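Local coordinates for Glyoxalase/bleomycin resisance protein/dioxygenase (Streptomyces sp. CB03234, PDB 5UJP) that binds riboflavin and calcium and, as a member of the glyoxalase/bleomycin resistance superfamily, may act as a dioxygenase, at residues D73-C78 with W96-M101; D17-T22 with F102-G107; F5-S10 with T48-V53; G62-L67 with N108-N113. One frame throughout, in Å; residues are numbered along the deposited sequence. Where two conformers were deposited one is given.

Interaction 1: residues D73-C78 with W96-M101; sequences DVDADC and WGRQAM
Asp-75 and Arg-98 form a salt bridge that ties the first turn of helix 74-83 to strand 97-103. Arg-98 offers the side of its guanidinium rather than its end: NE donates to OD1 of Asp-75 at 2.7 Å, and NH2 donates to OD2 of Asp-75 at 2.9 Å. Both hydrogen bonds are nearly straight, both oxygens use their syn lone pairs, and the carboxylate and guanidinium planes lie 5° apart, so neither group can turn without losing a bond. Arg-98 reaches this position as an extended rod, with CG anti to the backbone N (chi1 -177°). Its remaining nitrogen, NH1, is taken by Asn-93, which gives the guanidinium a second anchor.

The apolar contacts lie deeper. Val-74 spreads its two methyls along the strand: CG1 rests 3.6 Å from CG of Arg-98 and also touches that residue's carbonyl oxygen, while CG2 meets CB of Ala-100 at 3.8 Å. One helical turn on, SG of Cys-78 sits 3.3 Å from CB of Ala-100, a close contact.

A capping bond sets the helix start. OD1 of Asp-73, the N-cap residue, accepts from N of Ala-76 at 3.0 Å, approached from above the carboxylate plane.

Helix and strand run almost parallel, 16° apart, with axes 8.8 Å from each other. Gln-99, a riboflavin-binding residue, points its CB away from the helix. This is helix-on-sheet packing within the beta-alpha-beta-beta-beta order characteristic of the glyoxalase (VOC) superfamily.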
loop_
_atom_site.group_PDB
_atom_site.type_symbol
_atom_site.label_atom_id
_atom_site.label_comp_id
_atom_site.label_asym_id
_atom_site.label_seq_id
_atom_site.Cartn_x
_atom_site.Cartn_y
_atom_site.Cartn_z
ATOM N N ASP A 73 -8.119 -18.307 0.193
ATOM C CA ASP A 73 -7.997 -19.418 1.135
ATOM C C ASP A 73 -6.848 -19.111 2.089
ATOM O O ASP A 73 -5.699 -19.516 1.873
ATOM C CB ASP A 73 -7.763 -20.724 0.380
ATOM C CG ASP A 73 -7.820 -21.935 1.270
ATOM O OD1 ASP A 73 -7.741 -21.779 2.503
ATOM O OD2 ASP A 73 -7.931 -23.050 0.704
ATOM N N VAL A 74 -7.135 -18.361 3.142
ATOM C CA VAL A 74 -6.057 -17.955 4.049
ATOM C C VAL A 74 -5.471 -19.148 4.808
ATOM O O VAL A 74 -4.275 -19.156 5.112
ATOM C CB VAL A 74 -6.518 -16.820 4.993
ATOM C CG1 VAL A 74 -7.621 -17.309 5.976
ATOM C CG2 VAL A 74 -5.354 -16.234 5.725
ATOM N N ASP A 75 -6.281 -20.155 5.130
ATOM C CA ASP A 75 -5.743 -21.330 5.825
ATOM C C ASP A 75 -4.730 -22.067 4.960
ATOM O O ASP A 75 -3.690 -22.542 5.464
ATOM C CB ASP A 75 -6.883 -22.242 6.280
ATOM C CG ASP A 75 -7.726 -21.585 7.359
ATOM O OD1 ASP A 75 -8.574 -20.737 7.038
ATOM O OD2 ASP A 75 -7.516 -21.874 8.544
ATOM N N ALA A 76 -5.020 -22.207 3.656
ATOM C CA ALA A 76 -4.057 -22.833 2.752
ATOM C C ALA A 76 -2.778 -22.034 2.677
ATOM O O ALA A 76 -1.678 -22.599 2.690
ATOM C CB ALA A 76 -4.644 -22.964 1.357
ATOM N N ASP A 77 -2.907 -20.715 2.561
ATOM C CA ASP A 77 -1.721 -19.875 2.501
ATOM C C ASP A 77 -0.873 -20.044 3.755
ATOM O O ASP A 77 0.364 -20.142 3.664
ATOM C CB ASP A 77 -2.133 -18.412 2.380
ATOM C CG ASP A 77 -2.792 -18.090 1.048
ATOM O OD1 ASP A 77 -2.650 -18.862 0.079
ATOM O OD2 ASP A 77 -3.468 -17.042 0.998
ATOM N N CYS A 78 -1.516 -20.085 4.935
ATOM C CA CYS A 78 -0.750 -20.190 6.176
ATOM C C CYS A 78 -0.042 -21.526 6.281
ATOM O O CYS A 78 1.089 -21.596 6.773
ATOM C CB CYS A 78 -1.664 -19.968 7.374
ATOM S SG CYS A 78 -2.176 -18.272 7.607
ATOM N N TRP A 96 -14.871 -8.976 9.456
ATOM C CA TRP A 96 -14.635 -8.540 8.083
ATOM C C TRP A 96 -13.883 -9.564 7.241
ATOM O O TRP A 96 -13.412 -9.236 6.148
ATOM C CB TRP A 96 -13.943 -7.171 8.066
ATOM C CG TRP A 96 -14.734 -6.142 8.842
ATOM C CD1 TRP A 96 -14.463 -5.685 10.097
ATOM C CD2 TRP A 96 -15.945 -5.481 8.428
ATOM N NE1 TRP A 96 -15.414 -4.772 10.487
ATOM C CE2 TRP A 96 -16.336 -4.629 9.483
ATOM C CE3 TRP A 96 -16.731 -5.522 7.266
ATOM C CZ2 TRP A 96 -17.482 -3.826 9.418
ATOM C CZ3 TRP A 96 -17.872 -4.717 7.197
ATOM C CH2 TRP A 96 -18.233 -3.880 8.268
ATOM N N GLY A 97 -13.781 -10.799 7.702
ATOM C CA GLY A 97 -13.013 -11.803 7.018
ATOM C C GLY A 97 -12.050 -12.494 7.954
ATOM O O GLY A 97 -11.907 -12.147 9.122
ATOM N N ARG A 98 -11.379 -13.484 7.415
ATOM C CA ARG A 98 -10.496 -14.352 8.164
ATOM C C ARG A 98 -9.077 -14.012 7.740
ATOM O O ARG A 98 -8.769 -14.049 6.550
ATOM C CB ARG A 98 -10.840 -15.790 7.821
ATOM C CG ARG A 98 -10.043 -16.844 8.587
ATOM C CD ARG A 98 -10.711 -18.243 8.446
ATOM N NE ARG A 98 -9.861 -19.306 8.998
ATOM C CZ ARG A 98 -9.795 -19.606 10.282
ATOM N NH1 ARG A 98 -10.544 -18.930 11.156
ATOM N NH2 ARG A 98 -8.978 -20.578 10.697
ATOM N N GLN A 99 -8.234 -13.646 8.697
ATOM C CA GLN A 99 -6.987 -12.988 8.318
ATOM C C GLN A 99 -5.776 -13.596 8.999
ATOM O O GLN A 99 -5.870 -14.244 10.029
ATOM C CB GLN A 99 -7.010 -11.471 8.550
ATOM C CG GLN A 99 -6.982 -11.056 9.948
ATOM C CD GLN A 99 -6.974 -9.508 10.069
ATOM O OE1 GLN A 99 -6.093 -8.918 10.685
ATOM N NE2 GLN A 99 -7.927 -8.871 9.433
ATOM N N ALA A 100 -4.616 -13.344 8.404
ATOM C CA ALA A 100 -3.375 -13.783 9.006
ATOM C C ALA A 100 -2.278 -12.822 8.603
ATOM O O ALA A 100 -2.404 -12.081 7.624
ATOM C CB ALA A 100 -2.982 -15.168 8.502
HETATM N N MSE A 101 -1.182 -12.817 9.382
HETATM C CA MSE A 101 -0.051 -11.934 9.103
HETATM C C MSE A 101 1.204 -12.769 9.031
HETATM O O MSE A 101 1.335 -13.760 9.757
HETATM C CB MSE A 101 0.093 -10.919 10.244
HETATM C CG MSE A 101 -1.229 -10.488 10.849
HETATM SE SE MSE A 101 -2.383 -9.536 9.579
HETATM C CE MSE A 101 -1.281 -7.952 9.330
#

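Interaction 2: residues D17-T22 with F102-G107; sequences DFYVET and FSDPDG
Phe-18 lays its ring against the turn that follows strand 97-103, and the proline of that turn supplies the cover. CD of Pro-105 stands 3.7 Å from the Phe-18 ring centroid, and CA of Asp-104 stands 4.0 Å from the same centroid. Both are CH-pi contacts over one face. The helix can reach this far because Phe-18 swings CG opposite its backbone N (chi1 -179°), carrying the ring from helix 12-23 toward the turn. At the far end of the ring, CE2 of Phe-18 meets CE2 of Phe-102 at 4.0 Å, arriving at the edge of the Phe-102 ring near its plane. CZ of Phe-18 comes to 3.5 Å from the carbonyl oxygen of Ser-103.

Tyr-19, the next residue, leaves the helix in another direction, and its hydroxyl does the work. OH donates to OD2 of Asp-104 at 2.7 Å, coming from the anti side of that oxygen and 33° out of the carboxylate plane. Ring and carboxylate planes stand nearly perpendicular. Asp-104 holds CG between its own N and carbonyl carbon (chi1 83°), which puts OD2 before the tyrosine and OD1 over the type I turn from Asp-104 to Gly-107. There OD1 accepts weak bonds from N of Asp-106 and N of Gly-107.

OD2 has a second donor, ND2 of Asn-108, while Val-86 and Val-23 add apolar packing around Phe-18. The Asp-104 carboxylate is thus buried beside an apolar aromatic cluster but gripped at both oxygens, a set of donors that would be expected to favour its anionic form.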
loop_
_atom_site.group_PDB
_atom_site.type_symbol
_atom_site.label_atom_id
_atom_site.label_comp_id
_atom_site.label_asym_id
_atom_site.label_seq_id
_atom_site.Cartn_x
_atom_site.Cartn_y
_atom_site.Cartn_z
ATOM N N ASP A 17 14.000 -13.671 -3.594
ATOM C CA ASP A 17 13.889 -15.070 -3.170
ATOM C C ASP A 17 12.654 -15.265 -2.305
ATOM O O ASP A 17 11.891 -16.217 -2.486
ATOM C CB ASP A 17 15.102 -15.470 -2.331
ATOM C CG ASP A 17 16.400 -15.560 -3.129
ATOM O OD1 ASP A 17 16.395 -15.678 -4.373
ATOM O OD2 ASP A 17 17.448 -15.494 -2.465
ATOM N N PHE A 18 12.459 -14.384 -1.321
ATOM C CA PHE A 18 11.346 -14.550 -0.385
ATOM C C PHE A 18 9.997 -14.388 -1.076
ATOM O O PHE A 18 9.127 -15.269 -0.974
ATOM C CB PHE A 18 11.475 -13.570 0.775
ATOM C CG PHE A 18 10.367 -13.718 1.799
ATOM C CD1 PHE A 18 10.419 -14.747 2.727
ATOM C CD2 PHE A 18 9.279 -12.843 1.816
ATOM C CE1 PHE A 18 9.386 -14.896 3.647
ATOM C CE2 PHE A 18 8.264 -12.987 2.742
ATOM C CZ PHE A 18 8.329 -14.012 3.667
ATOM N N TYR A 19 9.781 -13.259 -1.769
ATOM C CA TYR A 19 8.436 -12.983 -2.282
ATOM C C TYR A 19 8.094 -13.879 -3.462
ATOM O O TYR A 19 6.952 -14.319 -3.586
ATOM C CB TYR A 19 8.254 -11.506 -2.672
ATOM C CG TYR A 19 8.104 -10.636 -1.449
ATOM C CD1 TYR A 19 6.835 -10.383 -0.892
ATOM C CD2 TYR A 19 9.214 -10.055 -0.852
ATOM C CE1 TYR A 19 6.687 -9.623 0.215
ATOM C CE2 TYR A 19 9.072 -9.252 0.297
ATOM C CZ TYR A 19 7.806 -9.041 0.822
ATOM O OH TYR A 19 7.638 -8.249 1.972
ATOM N N VAL A 20 9.039 -14.103 -4.359
ATOM C CA VAL A 20 8.733 -14.888 -5.546
ATOM C C VAL A 20 8.803 -16.378 -5.243
ATOM O O VAL A 20 7.864 -17.143 -5.531
ATOM C CB VAL A 20 9.669 -14.491 -6.706
ATOM C CG1 VAL A 20 9.355 -15.336 -7.960
ATOM C CG2 VAL A 20 9.566 -12.993 -7.009
ATOM N N GLU A 21 9.933 -16.834 -4.697
ATOM C CA GLU A 21 10.114 -18.280 -4.572
ATOM C C GLU A 21 9.432 -18.839 -3.324
ATOM O O GLU A 21 8.724 -19.844 -3.399
ATOM C CB GLU A 21 11.607 -18.623 -4.615
ATOM C CG GLU A 21 12.360 -18.088 -5.826
ATOM C CD GLU A 21 11.993 -18.795 -7.105
ATOM O OE1 GLU A 21 12.004 -20.044 -7.108
ATOM O OE2 GLU A 21 11.720 -18.108 -8.114
ATOM N N THR A 22 9.641 -18.215 -2.165
ATOM C CA THR A 22 9.106 -18.737 -0.917
ATOM C C THR A 22 7.608 -18.484 -0.802
ATOM O O THR A 22 6.836 -19.433 -0.639
ATOM C CB THR A 22 9.859 -18.141 0.266
ATOM O OG1 THR A 22 11.236 -18.551 0.194
ATOM C CG2 THR A 22 9.234 -18.598 1.587
ATOM N N PHE A 102 2.129 -12.389 8.175
ATOM C CA PHE A 102 3.437 -12.982 8.172
ATOM C C PHE A 102 4.489 -11.907 7.920
ATOM O O PHE A 102 4.189 -10.804 7.446
ATOM C CB PHE A 102 3.555 -14.104 7.138
ATOM C CG PHE A 102 3.394 -13.665 5.683
ATOM C CD1 PHE A 102 2.145 -13.599 5.082
ATOM C CD2 PHE A 102 4.531 -13.414 4.889
ATOM C CE1 PHE A 102 2.005 -13.255 3.745
ATOM C CE2 PHE A 102 4.396 -13.063 3.556
ATOM C CZ PHE A 102 3.118 -12.954 2.977
ATOM N N SER A 103 5.722 -12.217 8.269
ATOM C CA SER A 103 6.811 -11.262 8.193
ATOM C C SER A 103 7.800 -11.698 7.123
ATOM O O SER A 103 8.051 -12.901 6.947
ATOM C CB SER A 103 7.556 -11.206 9.536
ATOM O OG SER A 103 6.809 -10.522 10.531
ATOM N N ASP A 104 8.370 -10.718 6.421
ATOM C CA ASP A 104 9.451 -10.982 5.487
ATOM C C ASP A 104 10.790 -10.951 6.222
ATOM O O ASP A 104 10.837 -10.690 7.434
ATOM C CB ASP A 104 9.310 -10.039 4.263
ATOM C CG ASP A 104 9.880 -8.664 4.456
ATOM O OD1 ASP A 104 10.334 -8.312 5.554
ATOM O OD2 ASP A 104 9.841 -7.878 3.466
ATOM N N PRO A 105 11.892 -11.244 5.529
ATOM C CA PRO A 105 13.207 -11.254 6.204
ATOM C C PRO A 105 13.572 -9.984 6.945
ATOM O O PRO A 105 14.271 -10.051 7.969
ATOM C CB PRO A 105 14.183 -11.472 5.048
ATOM C CG PRO A 105 13.427 -12.385 4.118
ATOM C CD PRO A 105 12.003 -11.781 4.155
ATOM N N ASP A 106 13.123 -8.825 6.467
ATOM C CA ASP A 106 13.485 -7.582 7.136
ATOM C C ASP A 106 12.533 -7.235 8.259
ATOM O O ASP A 106 12.823 -6.311 9.032
ATOM C CB ASP A 106 13.484 -6.404 6.169
ATOM C CG ASP A 106 14.634 -6.435 5.214
ATOM O OD1 ASP A 106 15.784 -6.449 5.698
ATOM O OD2 ASP A 106 14.379 -6.489 3.988
ATOM N N GLY A 107 11.372 -7.908 8.325
ATOM C CA GLY A 107 10.378 -7.576 9.320
ATOM C C GLY A 107 9.150 -6.863 8.799
ATOM O O GLY A 107 8.254 -6.567 9.595
#

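Interaction 3: residues F5-S10 with T48-V53; sequences FSVPVS and TSLVLV. With CA (calcium ion), chain C.
Val-7 packs between Leu-50 and Leu-52 of the parallel neighbour strand. Its CG2 meets CB of Leu-50 at 4.0 Å, and its CB meets CD2 of Leu-52 at the same distance; Tyr-19 of helix 12-23 closes over this face. On this side too, the Phe-5 ring leads away from Leu-50 and meets Phe-5 of the second subunit edge-to-face. Five backbone bonds zip the strands together, from N of Phe-5 with O of Ser-49 to N of Val-9 with O of Val-53, the latter at 2.8 Å and almost straight (176°).

The other face is packed as well. Val-53 sets both methyls about 4.0 Å from CB of Ser-6, and its CG2 lies 3.7 Å from O of Val-7. OG of Ser-6 turns to the carbonyl oxygen of Gly-66 of the second subunit.

Contact fades at the ends. Ser-10 is exposed and touches nothing opposite, while Thr-48 turns OG1 to the calcium ion at 2.9 Å, a long bond. Asp-47 and the Ser-1 carbonyl of this chain also bind it, as do Ser-1 and Thr-48 of the second subunit. Apolar packing and backbone bonds thus hold the strands; a hydrogen bond, an aromatic pair and shared calcium ligands join the subunits.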
loop_
_atom_site.group_PDB
_atom_site.type_symbol
_atom_site.label_atom_id
_atom_site.label_comp_id
_atom_site.label_asym_id
_atom_site.label_seq_id
_atom_site.Cartn_x
_atom_site.Cartn_y
_atom_site.Cartn_z
ATOM N N PHE A 5 2.179 -0.819 -4.230
ATOM C CA PHE A 5 2.764 -0.364 -2.979
ATOM C C PHE A 5 4.247 -0.712 -2.950
ATOM O O PHE A 5 4.653 -1.782 -3.421
ATOM C CB PHE A 5 2.071 -1.028 -1.764
ATOM C CG PHE A 5 2.380 -0.368 -0.451
ATOM C CD1 PHE A 5 3.581 -0.600 0.203
ATOM C CD2 PHE A 5 1.466 0.494 0.129
ATOM C CE1 PHE A 5 3.862 0.021 1.402
ATOM C CE2 PHE A 5 1.733 1.108 1.332
ATOM C CZ PHE A 5 2.931 0.873 1.969
ATOM N N SER A 6 5.052 0.175 -2.347
ATOM C CA SER A 6 6.496 -0.011 -2.261
ATOM C C SER A 6 6.874 -0.555 -0.894
ATOM O O SER A 6 6.617 0.086 0.126
ATOM C CB SER A 6 7.245 1.303 -2.543
ATOM O OG SER A 6 6.999 1.746 -3.848
ATOM N N VAL A 7 7.485 -1.730 -0.878
ATOM C CA VAL A 7 7.863 -2.417 0.352
ATOM C C VAL A 7 9.341 -2.126 0.592
ATOM O O VAL A 7 10.163 -2.431 -0.285
ATOM C CB VAL A 7 7.616 -3.922 0.217
ATOM C CG1 VAL A 7 8.054 -4.628 1.508
ATOM C CG2 VAL A 7 6.124 -4.175 -0.080
ATOM N N PRO A 8 9.718 -1.572 1.745
ATOM C CA PRO A 8 11.134 -1.217 1.968
ATOM C C PRO A 8 11.934 -2.437 2.413
ATOM O O PRO A 8 11.688 -3.014 3.489
ATOM C CB PRO A 8 11.053 -0.162 3.080
ATOM C CG PRO A 8 9.851 -0.569 3.844
ATOM C CD PRO A 8 8.864 -1.107 2.849
ATOM N N VAL A 9 12.949 -2.797 1.604
ATOM C CA VAL A 9 13.783 -3.959 1.903
ATOM C C VAL A 9 15.249 -3.535 1.977
ATOM O O VAL A 9 15.646 -2.481 1.482
ATOM C CB VAL A 9 13.588 -5.093 0.870
ATOM C CG1 VAL A 9 12.084 -5.528 0.795
ATOM C CG2 VAL A 9 14.156 -4.667 -0.477
ATOM N N SER A 10 16.053 -4.372 2.648
ATOM C CA SER A 10 17.477 -4.072 2.788
ATOM C C SER A 10 18.324 -4.717 1.708
ATOM O O SER A 10 19.401 -4.203 1.380
ATOM C CB SER A 10 18.008 -4.531 4.151
ATOM O OG SER A 10 17.955 -5.939 4.295
ATOM N N THR A 48 -3.208 -5.955 -7.395
ATOM C CA THR A 48 -2.363 -5.201 -6.483
ATOM C C THR A 48 -0.955 -5.770 -6.567
ATOM O O THR A 48 -0.772 -6.985 -6.449
ATOM C CB THR A 48 -2.872 -5.369 -5.057
ATOM O OG1 THR A 48 -4.248 -5.032 -4.991
ATOM C CG2 THR A 48 -2.046 -4.496 -4.112
ATOM N N SER A 49 0.033 -4.905 -6.771
ATOM C CA SER A 49 1.412 -5.338 -6.885
ATOM C C SER A 49 2.279 -4.651 -5.841
ATOM O O SER A 49 1.942 -3.577 -5.342
ATOM C CB SER A 49 2.019 -5.141 -8.300
ATOM O OG SER A 49 1.997 -3.767 -8.664
ATOM N N LEU A 50 3.381 -5.317 -5.476
ATOM C CA LEU A 50 4.365 -4.817 -4.521
ATOM C C LEU A 50 5.658 -4.585 -5.285
ATOM O O LEU A 50 6.087 -5.441 -6.059
ATOM C CB LEU A 50 4.616 -5.829 -3.377
ATOM C CG LEU A 50 3.385 -6.367 -2.648
ATOM C CD1 LEU A 50 3.770 -7.396 -1.567
ATOM C CD2 LEU A 50 2.632 -5.198 -2.025
ATOM N N VAL A 51 6.289 -3.449 -5.049
ATOM C CA VAL A 51 7.613 -3.170 -5.569
ATOM C C VAL A 51 8.564 -3.214 -4.390
ATOM O O VAL A 51 8.352 -2.545 -3.368
ATOM C CB VAL A 51 7.669 -1.817 -6.296
ATOM C CG1 VAL A 51 9.015 -1.664 -7.016
ATOM C CG2 VAL A 51 6.526 -1.722 -7.274
ATOM N N LEU A 52 9.650 -3.966 -4.546
ATOM C CA LEU A 52 10.549 -4.254 -3.442
ATOM C C LEU A 52 11.714 -3.287 -3.576
ATOM O O LEU A 52 12.613 -3.497 -4.399
ATOM C CB LEU A 52 11.009 -5.714 -3.520
ATOM C CG LEU A 52 9.866 -6.730 -3.648
ATOM C CD1 LEU A 52 10.417 -8.173 -3.733
ATOM C CD2 LEU A 52 8.869 -6.632 -2.469
ATOM N N VAL A 53 11.694 -2.220 -2.773
ATOM C CA VAL A 53 12.522 -1.044 -3.005
ATOM C C VAL A 53 13.530 -0.847 -1.874
ATOM O O VAL A 53 13.362 -1.299 -0.742
ATOM C CB VAL A 53 11.711 0.256 -3.208
ATOM C CG1 VAL A 53 10.600 0.066 -4.247
ATOM C CG2 VAL A 53 11.107 0.737 -1.879
HETATM CA CA CA C . -6.563 -3.593 -5.858
#

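Interaction 4: residues G62-L67 with N108-N113; sequences GSLRGL and NVIGLN
Val-109 and Leu-64 make the first of two backbone bonds that join the loop to the start of strand 109-113: N of Val-109 donates to O of Leu-64 at 3.0 Å and nearly straight, whereas N of Gly-111 reaches O of Leu-67 at 2.8 Å by a bent bond (131°). Between these bonds a water donates to O of Leu-67 and O of Val-109.

Asn-108 supplies the side-chain link. Its OD1 accepts from N of Leu-64 at 2.9 Å, in the carbonyl plane, and its ND2 is held by Asp-104 and the Pro-8 carbonyl, so the amide is fixed from both ends. Arg-65 folds back on its own loop, bent at chi2 (-75°). Its NH1 then donates to O of Gly-62 at 2.8 Å and to O of Leu-64 at 2.9 Å, while CG2 of Val-109 lies over one face of the guanidinium, closest to CD of Arg-65 at 3.7 Å. Farther in, CD2 of Leu-64 faces CD1 of Ile-110.

O of Leu-64 is thereby gripped twice, by Val-109 N and Arg-65 NH1 from opposite faces of its plane. Amide and water supplement the two backbone bonds across the contact, while the guanidinium braces the loop itself, holding it to the first residues of strand 109-113.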
loop_
_atom_site.group_PDB
_atom_site.type_symbol
_atom_site.label_atom_id
_atom_site.label_comp_id
_atom_site.label_asym_id
_atom_site.label_seq_id
_atom_site.Cartn_x
_atom_site.Cartn_y
_atom_site.Cartn_z
ATOM N N GLY A 62 12.013 -3.186 6.557
ATOM C CA GLY A 62 11.187 -3.953 7.478
ATOM C C GLY A 62 10.156 -3.160 8.239
ATOM O O GLY A 62 9.530 -3.725 9.141
ATOM N N SER A 63 9.915 -1.899 7.871
ATOM C CA SER A 63 9.053 -1.003 8.628
ATOM C C SER A 63 7.589 -1.076 8.223
ATOM O O SER A 63 6.750 -0.484 8.912
ATOM C CB SER A 63 9.544 0.438 8.515
ATOM O OG SER A 63 9.493 0.872 7.163
ATOM N N LEU A 64 7.243 -1.835 7.184
ATOM C CA LEU A 64 5.891 -1.822 6.689
ATOM C C LEU A 64 4.935 -2.529 7.642
ATOM O O LEU A 64 5.185 -3.655 8.089
ATOM C CB LEU A 64 5.832 -2.455 5.302
ATOM C CG LEU A 64 4.441 -2.607 4.716
ATOM C CD1 LEU A 64 3.820 -1.248 4.534
ATOM C CD2 LEU A 64 4.485 -3.341 3.372
ATOM N N ARG A 65 3.789 -1.888 7.912
ATOM C CA ARG A 65 2.739 -2.493 8.714
ATOM C C ARG A 65 1.401 -2.123 8.102
ATOM O O ARG A 65 1.295 -1.159 7.342
ATOM C CB ARG A 65 2.735 -1.932 10.150
ATOM C CG ARG A 65 4.069 -2.112 10.918
ATOM C CD ARG A 65 4.306 -3.527 11.385
ATOM N NE ARG A 65 5.536 -3.631 12.192
ATOM C CZ ARG A 65 6.774 -3.771 11.698
ATOM N NH1 ARG A 65 6.981 -3.751 10.377
ATOM N NH2 ARG A 65 7.809 -3.809 12.531
ATOM N N GLY A 66 0.337 -2.820 8.544
ATOM C CA GLY A 66 -1.005 -2.366 8.228
ATOM C C GLY A 66 -1.435 -2.597 6.785
ATOM O O GLY A 66 -2.338 -1.897 6.303
ATOM N N LEU A 67 -0.802 -3.531 6.078
ATOM C CA LEU A 67 -1.162 -3.874 4.701
ATOM C C LEU A 67 -1.932 -5.203 4.681
ATOM O O LEU A 67 -1.489 -6.192 5.280
ATOM C CB LEU A 67 0.128 -3.992 3.872
ATOM C CG LEU A 67 0.013 -4.188 2.365
ATOM C CD1 LEU A 67 1.019 -3.312 1.657
ATOM C CD2 LEU A 67 0.299 -5.601 2.117
ATOM N N ASN A 108 9.064 -6.603 7.494
ATOM C CA ASN A 108 7.816 -6.060 6.950
ATOM C C ASN A 108 6.700 -7.056 7.190
ATOM O O ASN A 108 6.883 -8.256 6.994
ATOM C CB ASN A 108 7.954 -5.843 5.438
ATOM C CG ASN A 108 8.964 -4.798 5.088
ATOM O OD1 ASN A 108 8.826 -3.639 5.528
ATOM N ND2 ASN A 108 9.957 -5.156 4.269
ATOM N N VAL A 109 5.542 -6.572 7.614
ATOM C CA VAL A 109 4.410 -7.448 7.906
ATOM C C VAL A 109 3.438 -7.377 6.736
ATOM O O VAL A 109 2.955 -6.282 6.369
ATOM C CB VAL A 109 3.690 -7.031 9.202
ATOM C CG1 VAL A 109 2.507 -7.973 9.490
ATOM C CG2 VAL A 109 4.654 -7.060 10.383
ATOM N N ILE A 110 3.139 -8.534 6.170
ATOM C CA ILE A 110 2.189 -8.676 5.063
ATOM C C ILE A 110 0.953 -9.347 5.644
ATOM O O ILE A 110 1.069 -10.394 6.284
ATOM C CB ILE A 110 2.770 -9.529 3.916
ATOM C CG1 ILE A 110 4.166 -8.995 3.510
ATOM C CG2 ILE A 110 1.740 -9.659 2.791
ATOM C CD1 ILE A 110 4.143 -7.588 2.921
ATOM N N GLY A 111 -0.215 -8.734 5.472
ATOM C CA GLY A 111 -1.471 -9.322 5.910
ATOM C C GLY A 111 -2.225 -9.950 4.752
ATOM O O GLY A 111 -2.181 -9.461 3.625
ATOM N N LEU A 112 -2.923 -11.054 5.041
ATOM C CA LEU A 112 -3.786 -11.736 4.077
ATOM C C LEU A 112 -5.165 -11.792 4.698
ATOM O O LEU A 112 -5.297 -12.125 5.874
ATOM C CB LEU A 112 -3.316 -13.181 3.824
ATOM C CG LEU A 112 -1.917 -13.309 3.231
ATOM C CD1 LEU A 112 -1.519 -14.811 3.175
ATOM C CD2 LEU A 112 -1.860 -12.686 1.874
ATOM N N ASN A 113 -6.187 -11.494 3.916
ATOM C CA ASN A 113 -7.556 -11.492 4.411
ATOM C C ASN A 113 -8.441 -12.176 3.388
ATOM O O ASN A 113 -8.401 -11.854 2.215
ATOM C CB ASN A 113 -8.052 -10.081 4.728
ATOM C CG ASN A 113 -9.434 -10.077 5.363
ATOM O OD1 ASN A 113 -9.662 -10.728 6.366
ATOM N ND2 ASN A 113 -10.347 -9.303 4.793
HETATM O O HOH W 1 0.454 -5.869 7.343
#

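Overall arrangement
Interactions 2, 3 and 4 form the buried centre, their centres about 11 Å from one another, while interaction 1 lies farther out, partly buried, its centre about 21 Å from that of interaction 3. Interactions 1 and 2 share strand 97-103, which pairs with strand 109-113 of interaction 4 through bonds such as Phe-102 with Ile-110. Asn-108 and Asp-106 tie interaction 3 to the others, meeting Pro-8 and Ser-10. The outer contact joins a salt bridge at its rim to a buried apolar patch; interaction 2 sets aromatic packing beside a buried carboxylate, interaction 3 relies on regular strand bonds, and interaction 4 on a few backbone bonds helped by an asparagine amide and a water. Interactions 3 and 4 touch the second subunit.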